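Hypothetical protein (Streptococcus pneumoniae, PDB 2HIY) is a conserved bacterial protein of the DUF1697 family whose function is unknown. Local coordinates at residues A25-E30 with V69-I74; E37-Y42 with G46-T51. One frame throughout, in Å; residues are numbered along the deposited sequence.

Contact 1 and contact 2 have their centres about 12 Å apart, on the same side of the chain's centre. Along the chain contact 2 is nested within the loop that contact 1 closes: helix 24-34 leads to strand 39-41, strand 47-52 follows, and helix 56-70 returns to meet the first helix. Contact 2 forms one side of a four-stranded antiparallel sheet, and contact 1 ties together the two helices that precede and follow its hairpin. The contacts touch where L27 packs on I48 and where R28 NH1 hydrogen-bonds S41 OG, so that helix 24-34 is joined both to the hairpin and to the end of helix 56-70.

Contact 1 (A25-E30 with V69-I74); sequences AELRQE and VHYPFI
The Y71 ring meets E30 at its edge, where OE1 lies in the ring plane, while L27 reaches the ring obliquely with CD1, 3.9 Å from Y71 CE2. The carboxylate of E30 is turned 39° from the ring plane. On the Y71 side, CB of that residue lies over one face of the F73 ring, offset toward the rim. E30 and Y71 approach from opposite directions: E30 comes off helix 24-34, extended beyond CG, and Y71 comes from the turn that follows helix 56-70. Y71 OH donates a 2.6 Å hydrogen bond to E30 OE1, which receives it on its syn lone pair, the side of the other oxygen. With CG anti to the carbonyl carbon (chi1 -59°), the Y71 ring extends across to the helix. A water bridges to E26, one turn earlier in the helix, giving one hydrogen to Y71 OH at 2.8 Å and the other to E26 OE1, also at 2.8 Å. L27 swings CG away from its backbone N (chi1 -176°), which brings CD1 to the ring although its CB does not point there; L27 and Y71 both also touch F66 of helix 56-70. Y71 begins a type I turn closed by I74 N to Y71 O, 2.9 Å. The phenol oxygen is thus gripped twice, as donor to a carboxylate and acceptor from water, which fixes the buried ring's end; the nearby carboxylates would probably favour a phenol that keeps its proton.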
loop_
_atom_site.group_PDB
_atom_site.type_symbol
_atom_site.label_atom_id
_atom_site.label_comp_id
_atom_site.label_asym_id
_atom_site.label_seq_id
_atom_site.Cartn_x
_atom_site.Cartn_y
_atom_site.Cartn_z
ATOM N N ALA D 25 -11.508 -24.482 1.311
ATOM C CA ALA D 25 -12.336 -25.624 0.963
ATOM C C ALA D 25 -11.553 -26.691 0.189
ATOM O O ALA D 25 -11.821 -27.899 0.330
ATOM C CB ALA D 25 -13.564 -25.179 0.171
ATOM N N GLU D 26 -10.642 -26.260 -0.682
ATOM C CA GLU D 26 -9.820 -27.208 -1.438
ATOM C C GLU D 26 -8.877 -27.954 -0.509
ATOM O O GLU D 26 -8.764 -29.183 -0.589
ATOM C CB GLU D 26 -9.031 -26.503 -2.542
ATOM C CG GLU D 26 -9.936 -25.980 -3.639
ATOM C CD GLU D 26 -9.249 -25.142 -4.691
ATOM O OE1 GLU D 26 -8.011 -24.977 -4.665
ATOM O OE2 GLU D 26 -9.987 -24.618 -5.559
ATOM N N LEU D 27 -8.187 -27.223 0.357
ATOM C CA LEU D 27 -7.292 -27.861 1.309
ATOM C C LEU D 27 -8.052 -28.869 2.200
ATOM O O LEU D 27 -7.543 -29.970 2.456
ATOM C CB LEU D 27 -6.598 -26.797 2.174
ATOM C CG LEU D 27 -5.551 -27.353 3.142
ATOM C CD1 LEU D 27 -4.440 -28.096 2.402
ATOM C CD2 LEU D 27 -4.965 -26.251 4.005
ATOM N N ARG D 28 -9.221 -28.503 2.724
ATOM C CA ARG D 28 -9.987 -29.429 3.550
ATOM C C ARG D 28 -10.293 -30.709 2.780
ATOM O O ARG D 28 -10.139 -31.802 3.329
ATOM C CB ARG D 28 -11.273 -28.780 4.109
ATOM C CG ARG D 28 -10.989 -27.584 4.992
ATOM C CD ARG D 28 -12.253 -27.197 5.794
ATOM N NE ARG D 28 -13.376 -26.882 4.914
ATOM C CZ ARG D 28 -13.714 -25.663 4.490
ATOM N NH1 ARG D 28 -13.019 -24.594 4.859
ATOM N NH2 ARG D 28 -14.746 -25.528 3.678
ATOM N N GLN D 29 -10.707 -30.583 1.523
ATOM C CA GLN D 29 -10.999 -31.772 0.704
ATOM C C GLN D 29 -9.738 -32.596 0.464
ATOM O O GLN D 29 -9.761 -33.837 0.555
ATOM C CB GLN D 29 -11.657 -31.375 -0.639
ATOM C CG GLN D 29 -11.766 -32.524 -1.672
ATOM C CD GLN D 29 -12.858 -33.502 -1.330
ATOM O OE1 GLN D 29 -14.020 -33.286 -1.681
ATOM N NE2 GLN D 29 -12.499 -34.600 -0.652
ATOM N N GLU D 30 -8.648 -31.922 0.117
ATOM C CA GLU D 30 -7.388 -32.621 -0.141
ATOM C C GLU D 30 -6.856 -33.364 1.095
ATOM O O GLU D 30 -6.404 -34.510 0.997
ATOM C CB GLU D 30 -6.365 -31.604 -0.620
ATOM C CG GLU D 30 -6.684 -31.087 -2.014
ATOM C CD GLU D 30 -6.144 -29.709 -2.319
ATOM O OE1 GLU D 30 -5.421 -29.093 -1.497
ATOM O OE2 GLU D 30 -6.488 -29.231 -3.428
ATOM N N VAL D 69 4.325 -31.392 -2.743
ATOM C CA VAL D 69 3.713 -31.618 -4.053
ATOM C C VAL D 69 2.675 -30.548 -4.352
ATOM O O VAL D 69 2.636 -30.009 -5.462
ATOM C CB VAL D 69 3.041 -32.999 -4.132
ATOM C CG1 VAL D 69 2.268 -33.150 -5.463
ATOM C CG2 VAL D 69 4.076 -34.085 -3.985
ATOM N N HIS D 70 1.817 -30.242 -3.377
ATOM C CA HIS D 70 0.619 -29.442 -3.634
ATOM C C HIS D 70 0.745 -27.952 -3.341
ATOM O O HIS D 70 0.096 -27.128 -3.994
ATOM C CB HIS D 70 -0.571 -30.017 -2.866
ATOM C CG HIS D 70 -0.925 -31.381 -3.320
ATOM N ND1 HIS D 70 -1.839 -31.610 -4.330
ATOM C CD2 HIS D 70 -0.441 -32.591 -2.958
ATOM C CE1 HIS D 70 -1.922 -32.909 -4.547
ATOM N NE2 HIS D 70 -1.074 -33.528 -3.750
ATOM N N TYR D 71 1.550 -27.613 -2.332
ATOM C CA TYR D 71 1.744 -26.211 -1.910
ATOM C C TYR D 71 3.189 -26.023 -1.491
ATOM O O TYR D 71 3.465 -25.876 -0.309
ATOM C CB TYR D 71 0.828 -25.870 -0.714
ATOM C CG TYR D 71 -0.624 -26.076 -1.042
ATOM C CD1 TYR D 71 -1.324 -25.145 -1.812
ATOM C CD2 TYR D 71 -1.313 -27.225 -0.599
ATOM C CE1 TYR D 71 -2.673 -25.348 -2.160
ATOM C CE2 TYR D 71 -2.654 -27.450 -0.964
ATOM C CZ TYR D 71 -3.332 -26.502 -1.716
ATOM O OH TYR D 71 -4.654 -26.684 -2.070
ATOM N N PRO D 72 4.116 -26.006 -2.457
ATOM C CA PRO D 72 5.544 -26.058 -2.146
ATOM C C PRO D 72 6.072 -24.829 -1.413
ATOM O O PRO D 72 7.181 -24.899 -0.878
ATOM C CB PRO D 72 6.222 -26.240 -3.523
ATOM C CG PRO D 72 5.179 -26.162 -4.511
ATOM C CD PRO D 72 3.838 -26.046 -3.908
ATOM N N PHE D 73 5.317 -23.737 -1.377
ATOM C CA PHE D 73 5.682 -22.573 -0.559
ATOM C C PHE D 73 5.397 -22.780 0.928
ATOM O O PHE D 73 5.791 -21.955 1.756
ATOM C CB PHE D 73 4.947 -21.336 -1.077
ATOM C CG PHE D 73 3.466 -21.555 -1.295
ATOM C CD1 PHE D 73 2.583 -21.463 -0.222
ATOM C CD2 PHE D 73 2.954 -21.865 -2.559
ATOM C CE1 PHE D 73 1.228 -21.689 -0.397
ATOM C CE2 PHE D 73 1.596 -22.063 -2.736
ATOM C CZ PHE D 73 0.729 -21.967 -1.648
ATOM N N ILE D 74 4.702 -23.858 1.287
ATOM C CA ILE D 74 4.526 -24.197 2.715
ATOM C C ILE D 74 5.722 -25.064 3.104
ATOM O O ILE D 74 5.758 -26.264 2.813
ATOM C CB ILE D 74 3.174 -24.908 2.970
ATOM C CG1 ILE D 74 2.011 -23.949 2.608
ATOM C CG2 ILE D 74 3.089 -25.391 4.440
ATOM C CD1 ILE D 74 0.585 -24.525 2.769
HETATM O O HOH W 1 -6.027 -24.401 -2.805
#

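Contact 2 (E37-Y42 with G46-T51); sequences EKVESY and GNIFFT
E40 and F49 form a hydrogen-bonded pair in the antiparallel beta hairpin of strands 39-41 and 47-52, at one side of the four-stranded sheet; the axes of 39-41 and 47-51 come within 4.6 Å and run at 161°. Backbone bonds come first. E40 N to F49 O and F49 N to E40 O are both 2.8 Å, and E37 and T51 make a second such pair. Between these pairs the register slips by one residue, a beta bulge at which K38 turns the chain. Toward the turn, Y42 N bonds N47 O at 2.9 Å, and a water that donates to Y42 O accepts from N47 N.

Apolar packing lies on two faces. On the one with S41 and I48, S41 CB meets I48 CD1, V39 CG1 touches I48 CG2 at 3.9 Å, and I48 continues onto L27 and L31 of helix 24-34. V39 CG2 lies beside F50 CB, the two side chains pointing the same way. On the face with E40 and F49, Y42 CB sits at the edge of the F49 ring, 4.0 Å from CE2, and helix 171-182 covers F49 and E40 through M180.

Polar side chains find partners beyond the hairpin: S41 OG hydrogen-bonds R28 NH1, T51 OG1 bonds R6, and N47 OD1 bonds R169. A chi1 of -55°, with CG anti to the carbonyl carbon, lays the N47 amide alongside Y42, its plane 46° from the ring and its nitrogen within reach of Y42 O. Besides bonding S45 OG, N47 ND2 donates to Y42 O at 3.3 Å; that oxygen lies in the amide plane, whereas ND2 stands above the plane of the Y42 carbonyl.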
loop_
_atom_site.group_PDB
_atom_site.type_symbol
_atom_site.label_atom_id
_atom_site.label_comp_id
_atom_site.label_asym_id
_atom_site.label_seq_id
_atom_site.Cartn_x
_atom_site.Cartn_y
_atom_site.Cartn_z
ATOM N N GLU D 37 -9.211 -36.804 9.244
ATOM C CA GLU D 37 -10.649 -36.820 9.476
ATOM C C GLU D 37 -11.189 -35.560 10.098
ATOM O O GLU D 37 -10.480 -34.850 10.807
ATOM C CB GLU D 37 -11.021 -38.011 10.362
ATOM C CG GLU D 37 -10.577 -39.330 9.790
ATOM C CD GLU D 37 -10.895 -40.508 10.684
ATOM O OE1 GLU D 37 -11.987 -40.521 11.279
ATOM O OE2 GLU D 37 -10.046 -41.420 10.792
ATOM N N LYS D 38 -12.463 -35.290 9.831
ATOM C CA LYS D 38 -13.171 -34.166 10.444
ATOM C C LYS D 38 -12.370 -32.870 10.294
ATOM O O LYS D 38 -12.129 -32.125 11.271
ATOM C CB LYS D 38 -13.505 -34.466 11.909
ATOM C CG LYS D 38 -14.504 -35.630 12.087
ATOM C CD LYS D 38 -15.087 -35.612 13.499
ATOM C CE LYS D 38 -16.280 -36.553 13.669
ATOM N NZ LYS D 38 -15.873 -37.988 13.688
ATOM N N VAL D 39 -11.953 -32.608 9.060
ATOM C CA VAL D 39 -11.053 -31.490 8.776
ATOM C C VAL D 39 -11.822 -30.174 8.781
ATOM O O VAL D 39 -12.815 -30.021 8.070
ATOM C CB VAL D 39 -10.296 -31.675 7.446
ATOM C CG1 VAL D 39 -9.266 -30.560 7.275
ATOM C CG2 VAL D 39 -9.587 -33.023 7.420
ATOM N N GLU D 40 -11.327 -29.215 9.563
ATOM C CA GLU D 40 -11.937 -27.897 9.693
ATOM C C GLU D 40 -10.855 -26.834 9.560
ATOM O O GLU D 40 -9.668 -27.121 9.741
ATOM C CB GLU D 40 -12.618 -27.759 11.056
ATOM C CG GLU D 40 -13.717 -28.790 11.272
ATOM C CD GLU D 40 -14.406 -28.665 12.618
ATOM O OE1 GLU D 40 -14.259 -27.611 13.278
ATOM O OE2 GLU D 40 -15.118 -29.624 12.999
ATOM N N SER D 41 -11.262 -25.621 9.202
ATOM C CA SER D 41 -10.321 -24.496 9.110
ATOM C C SER D 41 -10.877 -23.282 9.840
ATOM O O SER D 41 -12.111 -23.115 9.967
ATOM C CB SER D 41 -9.988 -24.158 7.644
ATOM O OG SER D 41 -11.138 -23.819 6.896
ATOM N N TYR D 42 -9.973 -22.451 10.334
ATOM C CA TYR D 42 -10.345 -21.198 10.967
ATOM C C TYR D 42 -9.704 -20.097 10.156
ATOM O O TYR D 42 -8.479 -20.111 9.942
ATOM C CB TYR D 42 -9.860 -21.154 12.417
ATOM C CG TYR D 42 -10.058 -19.795 13.063
ATOM C CD1 TYR D 42 -11.338 -19.261 13.238
ATOM C CD2 TYR D 42 -8.964 -19.024 13.462
ATOM C CE1 TYR D 42 -11.514 -17.991 13.833
ATOM C CE2 TYR D 42 -9.128 -17.773 14.031
ATOM C CZ TYR D 42 -10.400 -17.264 14.207
ATOM O OH TYR D 42 -10.560 -16.018 14.784
ATOM N N GLY D 46 -4.165 -20.043 7.656
ATOM C CA GLY D 46 -3.554 -21.361 7.743
ATOM C C GLY D 46 -3.682 -21.973 9.124
ATOM O O GLY D 46 -2.675 -22.237 9.795
ATOM N N ASN D 47 -4.925 -22.255 9.529
ATOM C CA ASN D 47 -5.235 -22.848 10.824
ATOM C C ASN D 47 -6.184 -23.981 10.523
ATOM O O ASN D 47 -7.378 -23.733 10.240
ATOM C CB ASN D 47 -5.924 -21.825 11.743
ATOM C CG ASN D 47 -5.118 -20.568 11.892
ATOM O OD1 ASN D 47 -4.042 -20.597 12.493
ATOM N ND2 ASN D 47 -5.589 -19.472 11.312
ATOM N N ILE D 48 -5.651 -25.197 10.527
ATOM C CA ILE D 48 -6.384 -26.403 10.159
ATOM C C ILE D 48 -6.484 -27.315 11.356
ATOM O O ILE D 48 -5.535 -27.415 12.151
ATOM C CB ILE D 48 -5.650 -27.158 8.993
ATOM C CG1 ILE D 48 -5.802 -26.362 7.706
ATOM C CG2 ILE D 48 -6.209 -28.582 8.788
ATOM C CD1 ILE D 48 -7.160 -26.615 6.981
ATOM N N PHE D 49 -7.624 -27.991 11.502
ATOM C CA PHE D 49 -7.831 -28.922 12.573
ATOM C C PHE D 49 -8.319 -30.226 11.988
ATOM O O PHE D 49 -9.122 -30.230 11.041
ATOM C CB PHE D 49 -8.849 -28.352 13.585
ATOM C CG PHE D 49 -8.467 -26.994 14.053
ATOM C CD1 PHE D 49 -7.639 -26.826 15.174
ATOM C CD2 PHE D 49 -8.784 -25.886 13.278
ATOM C CE1 PHE D 49 -7.208 -25.544 15.551
ATOM C CE2 PHE D 49 -8.353 -24.603 13.631
ATOM C CZ PHE D 49 -7.543 -24.440 14.783
ATOM N N PHE D 50 -7.814 -31.318 12.533
ATOM C CA PHE D 50 -8.218 -32.627 12.029
ATOM C C PHE D 50 -8.057 -33.665 13.124
ATOM O O PHE D 50 -7.378 -33.412 14.127
ATOM C CB PHE D 50 -7.411 -33.012 10.777
ATOM C CG PHE D 50 -5.956 -33.269 11.041
ATOM C CD1 PHE D 50 -5.490 -34.541 11.404
ATOM C CD2 PHE D 50 -5.028 -32.238 10.883
ATOM C CE1 PHE D 50 -4.130 -34.782 11.658
ATOM C CE2 PHE D 50 -3.678 -32.474 11.132
ATOM C CZ PHE D 50 -3.218 -33.749 11.502
ATOM N N THR D 51 -8.639 -34.836 12.904
ATOM C CA THR D 51 -8.530 -35.918 13.837
ATOM C C THR D 51 -7.829 -37.072 13.148
ATOM O O THR D 51 -8.047 -37.334 11.962
ATOM C CB THR D 51 -9.925 -36.333 14.328
ATOM O OG1 THR D 51 -10.532 -35.193 14.937
ATOM C CG2 THR D 51 -9.862 -37.476 15.354
HETATM O O HOH W 2 -6.846 -20.939 7.781
#